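Local coordinates for protein short-chain dehydrogenase/reductase SDR (PDB 3GUY) that probably catalyses the NAD(P)(H)-dependent oxidation or reduction of a substrate that has not been identified, as a member of the Rossmann-fold short-chain dehydrogenase/reductase family, at residues H78-S82 with N102-A107; Y118-V123 with K164-I168; S130-Q134 with V171-G175. The protein carries 2 engineered substitutions. All blocks are in the same frame, centred on the assembly; numbering follows the deposited sequence.

Interaction 1. Residues H78-S82 with N102-A107; sequences HSAGS and NNLSSA
Ser82 and Asn103 pair through both polar ends of the asparagine amide. Ser82 N donates to Asn103 OD1 at 3.2 Å, while Asn103 ND2 returns a bond to Ser82 O at 3.0 Å, with Ser82 O close to the plane of the Asn103 amide. Lys147 NZ also reaches OD1 and Leu99 O also takes ND2, so each end is held twice and the rotation of the amide is fixed. Next to it, Asn102 ND2 donates to Ser82 OG at 2.9 Å, nearly straight (166°), with the hydroxyl in the amide plane. A water donates to Ala80 O and, at 2.8 Å, to Asn103 O, and lies 3.0 Å from His78 NE2, joining strand end, loop and helix. Inside the helix, which widens into a pi-type turn at 102-105, Ser106 OG donates to Asn102 O. Two contacts are looser: Gly81 CA points a C-H at Asn102 O, and the His78 ring, its CG anti to the backbone N (chi1 -179°), brings its NE2 edge to Ser106 OG at 3.6 Å. The arrangement is consistent with the NAG motif of short-chain dehydrogenases, here Ser79-Ala80-Gly81, and Asn103 probably corresponds to their catalytic-tetrad asparagine.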
loop_
_atom_site.group_PDB
_atom_site.type_symbol
_atom_site.label_atom_id
_atom_site.label_comp_id
_atom_site.label_asym_id
_atom_site.label_seq_id
_atom_site.Cartn_x
_atom_site.Cartn_y
_atom_site.Cartn_z
ATOM N N HIS D 78 9.511 -21.391 0.859
ATOM C CA HIS D 78 10.752 -20.632 0.895
ATOM C C HIS D 78 10.790 -19.803 2.168
ATOM O O HIS D 78 10.028 -18.852 2.301
ATOM C CB HIS D 78 10.882 -19.757 -0.367
ATOM C CG HIS D 78 12.148 -18.951 -0.430
ATOM N ND1 HIS D 78 13.393 -19.528 -0.499
ATOM C CD2 HIS D 78 12.363 -17.611 -0.362
ATOM C CE1 HIS D 78 14.326 -18.583 -0.517
ATOM N NE2 HIS D 78 13.729 -17.408 -0.422
ATOM N N SER D 79 11.658 -20.187 3.094
ATOM C CA SER D 79 11.848 -19.490 4.365
ATOM C C SER D 79 13.280 -18.994 4.630
ATOM O O SER D 79 13.569 -18.493 5.733
ATOM C CB SER D 79 11.348 -20.338 5.545
ATOM O OG SER D 79 12.323 -21.277 6.031
ATOM N N ALA D 80 14.161 -19.095 3.636
ATOM C CA ALA D 80 15.511 -18.545 3.705
ATOM C C ALA D 80 15.575 -16.997 3.785
ATOM O O ALA D 80 14.856 -16.292 3.089
ATOM C CB ALA D 80 16.317 -19.017 2.465
ATOM N N GLY D 81 16.479 -16.477 4.592
ATOM C CA GLY D 81 16.611 -15.040 4.735
ATOM C C GLY D 81 17.442 -14.727 5.921
ATOM O O GLY D 81 17.871 -15.638 6.652
ATOM N N SER D 82 17.680 -13.441 6.122
ATOM C CA SER D 82 18.496 -12.997 7.239
ATOM C C SER D 82 18.194 -11.540 7.507
ATOM O O SER D 82 17.562 -10.885 6.698
ATOM C CB SER D 82 19.976 -13.221 6.953
ATOM O OG SER D 82 20.496 -12.360 5.937
ATOM N N ASN D 102 21.137 -12.930 0.558
ATOM C CA ASN D 102 20.391 -13.910 1.365
ATOM C C ASN D 102 18.864 -13.787 1.269
ATOM O O ASN D 102 18.151 -14.771 1.541
ATOM C CB ASN D 102 20.722 -13.815 2.841
ATOM C CG ASN D 102 22.161 -14.152 3.189
ATOM O OD1 ASN D 102 22.929 -14.657 2.367
ATOM N ND2 ASN D 102 22.553 -13.796 4.439
ATOM N N ASN D 103 18.342 -12.583 0.971
ATOM C CA ASN D 103 16.886 -12.354 0.929
ATOM C C ASN D 103 16.339 -12.207 -0.488
ATOM O O ASN D 103 15.424 -12.935 -0.910
ATOM C CB ASN D 103 16.505 -11.126 1.753
ATOM C CG ASN D 103 16.773 -11.319 3.241
ATOM O OD1 ASN D 103 15.949 -11.901 3.962
ATOM N ND2 ASN D 103 17.917 -10.817 3.716
ATOM N N LEU D 104 16.915 -11.290 -1.249
ATOM C CA LEU D 104 16.375 -10.978 -2.564
ATOM C C LEU D 104 16.894 -11.948 -3.630
ATOM O O LEU D 104 16.122 -12.477 -4.416
ATOM C CB LEU D 104 16.684 -9.508 -2.955
ATOM C CG LEU D 104 16.157 -9.036 -4.332
ATOM C CD1 LEU D 104 14.666 -9.374 -4.510
ATOM C CD2 LEU D 104 16.476 -7.473 -4.543
ATOM N N SER D 105 18.200 -12.150 -3.684
ATOM C CA SER D 105 18.763 -13.018 -4.712
ATOM C C SER D 105 18.208 -14.437 -4.511
ATOM O O SER D 105 17.790 -15.102 -5.470
ATOM C CB SER D 105 20.292 -13.023 -4.641
ATOM O OG SER D 105 20.780 -11.743 -4.991
ATOM N N SER D 106 18.179 -14.868 -3.256
ATOM C CA SER D 106 17.768 -16.231 -2.922
ATOM C C SER D 106 16.333 -16.432 -3.351
ATOM O O SER D 106 16.017 -17.433 -3.985
ATOM C CB SER D 106 17.952 -16.522 -1.440
ATOM O OG SER D 106 16.950 -15.913 -0.613
ATOM N N ALA D 107 15.481 -15.440 -3.049
ATOM C CA ALA D 107 14.096 -15.447 -3.438
ATOM C C ALA D 107 13.904 -15.456 -4.954
ATOM O O ALA D 107 13.094 -16.217 -5.437
ATOM C CB ALA D 107 13.308 -14.274 -2.802
HETATM O O HOH W 1 13.837 -14.631 0.721
#

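Interaction 2. Residues Y118-V123 with K164-I168; sequences YKDQPV and KPMKI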
loop_
_atom_site.group_PDB
_atom_site.type_symbol
_atom_site.label_atom_id
_atom_site.label_comp_id
_atom_site.label_asym_id
_atom_site.label_seq_id
_atom_site.Cartn_x
_atom_site.Cartn_y
_atom_site.Cartn_z
ATOM N N TYR D 118 7.985 -25.744 -13.062
ATOM C CA TYR D 118 6.724 -26.263 -12.516
ATOM C C TYR D 118 5.532 -25.348 -12.660
ATOM O O TYR D 118 4.543 -25.534 -11.965
ATOM C CB TYR D 118 6.883 -26.581 -11.027
ATOM C CG TYR D 118 8.108 -27.370 -10.679
ATOM C CD1 TYR D 118 8.461 -28.530 -11.396
ATOM C CD2 TYR D 118 8.909 -26.981 -9.606
ATOM C CE1 TYR D 118 9.598 -29.254 -11.050
ATOM C CE2 TYR D 118 10.031 -27.670 -9.270
ATOM C CZ TYR D 118 10.381 -28.813 -9.982
ATOM O OH TYR D 118 11.512 -29.470 -9.595
ATOM N N LYS D 119 5.585 -24.371 -13.542
ATOM C CA LYS D 119 4.462 -23.432 -13.638
ATOM C C LYS D 119 3.155 -24.099 -14.056
ATOM O O LYS D 119 2.085 -23.639 -13.677
ATOM C CB LYS D 119 4.774 -22.230 -14.540
ATOM C CG LYS D 119 5.160 -22.561 -15.944
ATOM C CD LYS D 119 5.273 -21.324 -16.818
ATOM C CE LYS D 119 5.847 -21.638 -18.208
ATOM N NZ LYS D 119 7.252 -22.135 -18.174
ATOM N N ASP D 120 3.231 -25.158 -14.861
ATOM C CA ASP D 120 2.032 -25.855 -15.356
ATOM C C ASP D 120 1.659 -27.063 -14.452
ATOM O O ASP D 120 0.769 -27.847 -14.791
ATOM C CB ASP D 120 2.246 -26.303 -16.810
ATOM C CG ASP D 120 2.183 -25.145 -17.820
ATOM O OD1 ASP D 120 1.678 -24.042 -17.487
ATOM O OD2 ASP D 120 2.622 -25.340 -18.983
ATOM N N GLN D 121 2.344 -27.188 -13.307
ATOM C CA GLN D 121 2.078 -28.214 -12.286
ATOM C C GLN D 121 1.349 -27.581 -11.087
ATOM O O GLN D 121 1.593 -26.432 -10.758
ATOM C CB GLN D 121 3.387 -28.810 -11.760
ATOM C CG GLN D 121 4.269 -29.498 -12.804
ATOM C CD GLN D 121 3.686 -30.811 -13.312
ATOM O OE1 GLN D 121 2.888 -31.473 -12.638
ATOM N NE2 GLN D 121 4.089 -31.191 -14.518
ATOM N N PRO D 122 0.464 -28.334 -10.424
ATOM C CA PRO D 122 -0.227 -27.770 -9.247
ATOM C C PRO D 122 0.724 -27.729 -8.035
ATOM O O PRO D 122 0.703 -28.597 -7.190
ATOM C CB PRO D 122 -1.404 -28.730 -9.042
ATOM C CG PRO D 122 -0.841 -30.091 -9.509
ATOM C CD PRO D 122 0.152 -29.765 -10.636
ATOM N N VAL D 123 1.600 -26.746 -7.996
ATOM C CA VAL D 123 2.531 -26.613 -6.878
ATOM C C VAL D 123 2.072 -25.394 -6.062
ATOM O O VAL D 123 1.540 -24.463 -6.613
ATOM C CB VAL D 123 3.998 -26.454 -7.356
ATOM C CG1 VAL D 123 4.966 -26.315 -6.152
ATOM C CG2 VAL D 123 4.411 -27.631 -8.187
ATOM N N LYS D 164 -2.766 -20.537 -14.345
ATOM C CA LYS D 164 -1.875 -21.666 -14.221
ATOM C C LYS D 164 -2.191 -22.303 -12.919
ATOM O O LYS D 164 -2.833 -21.675 -12.089
ATOM C CB LYS D 164 -0.408 -21.221 -14.304
ATOM C CG LYS D 164 -0.133 -20.627 -15.654
ATOM C CD LYS D 164 1.261 -20.932 -16.184
ATOM C CE LYS D 164 1.382 -20.464 -17.626
ATOM N NZ LYS D 164 1.077 -19.025 -17.754
ATOM N N PRO D 165 -1.810 -23.569 -12.759
ATOM C CA PRO D 165 -2.111 -24.289 -11.548
ATOM C C PRO D 165 -1.175 -23.972 -10.396
ATOM O O PRO D 165 -1.525 -24.229 -9.247
ATOM C CB PRO D 165 -1.948 -25.747 -11.956
ATOM C CG PRO D 165 -1.016 -25.726 -13.087
ATOM C CD PRO D 165 -1.172 -24.426 -13.780
ATOM N N MET D 166 0.029 -23.487 -10.700
ATOM C CA MET D 166 0.946 -23.062 -9.644
ATOM C C MET D 166 0.340 -21.783 -9.007
ATOM O O MET D 166 -0.169 -20.935 -9.688
ATOM C CB MET D 166 2.355 -22.783 -10.209
ATOM C CG MET D 166 3.394 -22.278 -9.171
ATOM S SD MET D 166 5.073 -21.941 -9.864
ATOM C CE MET D 166 5.899 -23.324 -9.296
ATOM N N LYS D 167 0.448 -21.708 -7.695
ATOM C CA LYS D 167 -0.056 -20.595 -6.904
ATOM C C LYS D 167 1.027 -20.121 -5.958
ATOM O O LYS D 167 1.812 -20.909 -5.491
ATOM C CB LYS D 167 -1.214 -21.104 -6.040
ATOM C CG LYS D 167 -2.550 -20.881 -6.662
ATOM C CD LYS D 167 -3.645 -21.740 -6.034
ATOM C CE LYS D 167 -3.424 -22.131 -4.572
ATOM N NZ LYS D 167 -3.489 -23.623 -4.472
ATOM N N ILE D 168 1.035 -18.833 -5.645
ATOM C CA ILE D 168 1.955 -18.348 -4.625
ATOM C C ILE D 168 1.172 -17.897 -3.367
ATOM O O ILE D 168 0.226 -17.137 -3.455
ATOM C CB ILE D 168 2.825 -17.179 -5.157
ATOM C CG1 ILE D 168 3.740 -17.638 -6.293
ATOM C CG2 ILE D 168 3.709 -16.628 -4.051
ATOM C CD1 ILE D 168 4.424 -16.465 -7.032
#
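Met166 and Pro165 fill the inner side of the bend at 118-123. The methionine extends with CG anti to the backbone N (chi1 178°) and turns at its last torsion, bringing CE 3.8 Å from Tyr118 CB and 4.1 Å from Val123 CB. Pro165 lays its ring against the peptide groups of the turn: CG is 3.3 Å from Asp120 O, and CD lies near Lys119 O. Pro122 meets it with CB 4.2 Å from Pro165 CB. Beside them the Lys119 and Lys164 chains run side by side in the same direction, methylene against methylene, Lys119 CD to Lys164 CE 4.1 Å, while Asp120 OD1 touches Lys164 CD at 3.4 Å. The single hydrogen bond across the contact, Lys167 N to Val123 O (3.2 Å), is nearly straight at 162°, and Met166 CA adds a C-H contact to the same oxygen. Two turns shape the first segment: a type I beta turn from Tyr118 to Gln121, then an inverse gamma turn centred on Pro122. Farther out, Leu114 and Val125 touch Met166, and Lys167 bonds through NZ to Asn124 OD1 and makes a cation-pi contact with Tyr214. The contact is therefore mainly apolar and van der Waals: Asp120 OD1 and Lys164 NZ stay 5.1 Å apart, without a salt bridge, so any electrostatic attraction there is probably modest beside the burial of Met166.

Interaction 3. Residues S130-Q134 with V171-G175; sequences STAAQ and VYPGG
The loop carrying Ser130, probably the counterpart of the family's active-site serine, meets the Pro173-Gly174 pair, the family's PG motif, on strand 167-174. Thr131 N donates to Pro173 O at 2.9 Å, approaching well above the carbonyl plane, and Ser130 CA directs a C-H at the same oxygen. Ser130 OG accepts from Ala132 N at 2.8 Å, an ST turn that ties the hydroxyl to the start of the 3-10 segment 131-133; Ser130 N is buried with no partner. Tyr172 is the main apolar surface. Gln134 lays its amide over one face of the ring, the planes 13° apart, with OE1 3.5 Å from Tyr172 CZ; its CG, beside the backbone N (chi1 -63°), makes a CH-pi contact 4.2 Å from the Tyr172 ring centroid. Along the ring edge, Ser130 O lies 3.3 Å from Tyr172 CD1 and Ala133 CB 3.8 Å from Tyr172 CE1. Thr131 OG1 packs on Gly174 CA. Helix 141-160 borders the loop, with Tyr143 against Ser130 and Ala132, and Lys147 against Ala133; strand 214-222, whose Thr219 touches Thr131, Gln134 and Tyr172, pairs with Tyr172 and Gly174.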
loop_
_atom_site.group_PDB
_atom_site.type_symbol
_atom_site.label_atom_id
_atom_site.label_comp_id
_atom_site.label_asym_id
_atom_site.label_seq_id
_atom_site.Cartn_x
_atom_site.Cartn_y
_atom_site.Cartn_z
ATOM N N SER D 130 8.051 -11.064 5.719
ATOM C CA SER D 130 8.139 -10.470 7.043
ATOM C C SER D 130 7.132 -9.345 7.010
ATOM O O SER D 130 6.723 -8.886 5.907
ATOM C CB SER D 130 9.543 -9.903 7.301
ATOM O OG SER D 130 9.486 -8.821 8.219
ATOM N N THR D 131 6.681 -8.920 8.190
ATOM C CA THR D 131 5.853 -7.705 8.283
ATOM C C THR D 131 6.613 -6.484 7.760
ATOM O O THR D 131 5.974 -5.541 7.286
ATOM C CB THR D 131 5.300 -7.468 9.680
ATOM O OG1 THR D 131 6.362 -7.454 10.636
ATOM C CG2 THR D 131 4.322 -8.623 10.027
ATOM N N ALA D 132 7.942 -6.548 7.750
ATOM C CA ALA D 132 8.785 -5.478 7.163
ATOM C C ALA D 132 8.554 -5.280 5.639
ATOM O O ALA D 132 8.992 -4.289 5.081
ATOM C CB ALA D 132 10.264 -5.740 7.449
ATOM N N ALA D 133 7.911 -6.243 4.972
ATOM C CA ALA D 133 7.551 -6.165 3.556
ATOM C C ALA D 133 6.387 -5.239 3.310
ATOM O O ALA D 133 6.165 -4.801 2.208
ATOM C CB ALA D 133 7.217 -7.629 2.988
ATOM N N GLN D 134 5.642 -4.916 4.351
ATOM C CA GLN D 134 4.396 -4.191 4.204
ATOM C C GLN D 134 4.380 -2.792 4.824
ATOM O O GLN D 134 3.415 -2.114 4.667
ATOM C CB GLN D 134 3.267 -5.049 4.814
ATOM C CG GLN D 134 3.138 -6.362 4.012
ATOM C CD GLN D 134 1.909 -7.113 4.293
ATOM O OE1 GLN D 134 1.241 -7.544 3.372
ATOM N NE2 GLN D 134 1.612 -7.328 5.576
ATOM N N VAL D 171 3.267 -15.157 3.108
ATOM C CA VAL D 171 3.220 -15.240 4.550
ATOM C C VAL D 171 4.115 -14.143 5.104
ATOM O O VAL D 171 5.251 -13.989 4.631
ATOM C CB VAL D 171 3.767 -16.604 5.045
ATOM C CG1 VAL D 171 3.626 -16.691 6.538
ATOM C CG2 VAL D 171 3.083 -17.799 4.269
ATOM N N TYR D 172 3.592 -13.398 6.094
ATOM C CA TYR D 172 4.267 -12.242 6.686
ATOM C C TYR D 172 4.320 -12.372 8.192
ATOM O O TYR D 172 3.377 -11.973 8.885
ATOM C CB TYR D 172 3.563 -10.923 6.335
ATOM C CG TYR D 172 3.347 -10.691 4.855
ATOM C CD1 TYR D 172 4.318 -10.076 4.069
ATOM C CD2 TYR D 172 2.198 -11.129 4.232
ATOM C CE1 TYR D 172 4.125 -9.860 2.710
ATOM C CE2 TYR D 172 1.989 -10.926 2.836
ATOM C CZ TYR D 172 2.953 -10.271 2.100
ATOM O OH TYR D 172 2.747 -10.116 0.749
ATOM N N PRO D 173 5.390 -12.980 8.713
ATOM C CA PRO D 173 5.535 -13.047 10.143
ATOM C C PRO D 173 6.121 -11.778 10.724
ATOM O O PRO D 173 6.976 -11.128 10.095
ATOM C CB PRO D 173 6.507 -14.197 10.366
ATOM C CG PRO D 173 6.968 -14.624 9.055
ATOM C CD PRO D 173 6.269 -13.917 7.990
ATOM N N GLY D 174 5.723 -11.479 11.954
ATOM C CA GLY D 174 6.315 -10.358 12.696
ATOM C C GLY D 174 6.494 -10.774 14.133
ATOM O O GLY D 174 5.693 -11.531 14.666
ATOM N N GLY D 175 7.520 -10.235 14.773
ATOM C CA GLY D 175 7.766 -10.491 16.196
ATOM C C GLY D 175 8.456 -11.818 16.481
ATOM O O GLY D 175 8.336 -12.370 17.578
#

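In the fold
Interaction 1 comes first along the chain: it closes the loop between strand 75-78 and helix 93-118, returning its residues to the middle of that helix. It is complete before the others open. The same helix then runs out into segment 118-123, where interaction 2 begins; interaction 3 opens soon after, beyond strand 124-128. Both close on strand 167-174, at its start and its end respectively, so the two cross around the crossover through helix 141-160 that joins these adjacent parallel strands. Interaction 2 lies about 24 Å from interaction 3, centre to centre. Interactions 1 and 3, about 14 Å apart by their centres, hold the loops after strands 75-78 and 124-128, at the probable active-site end of the sheet.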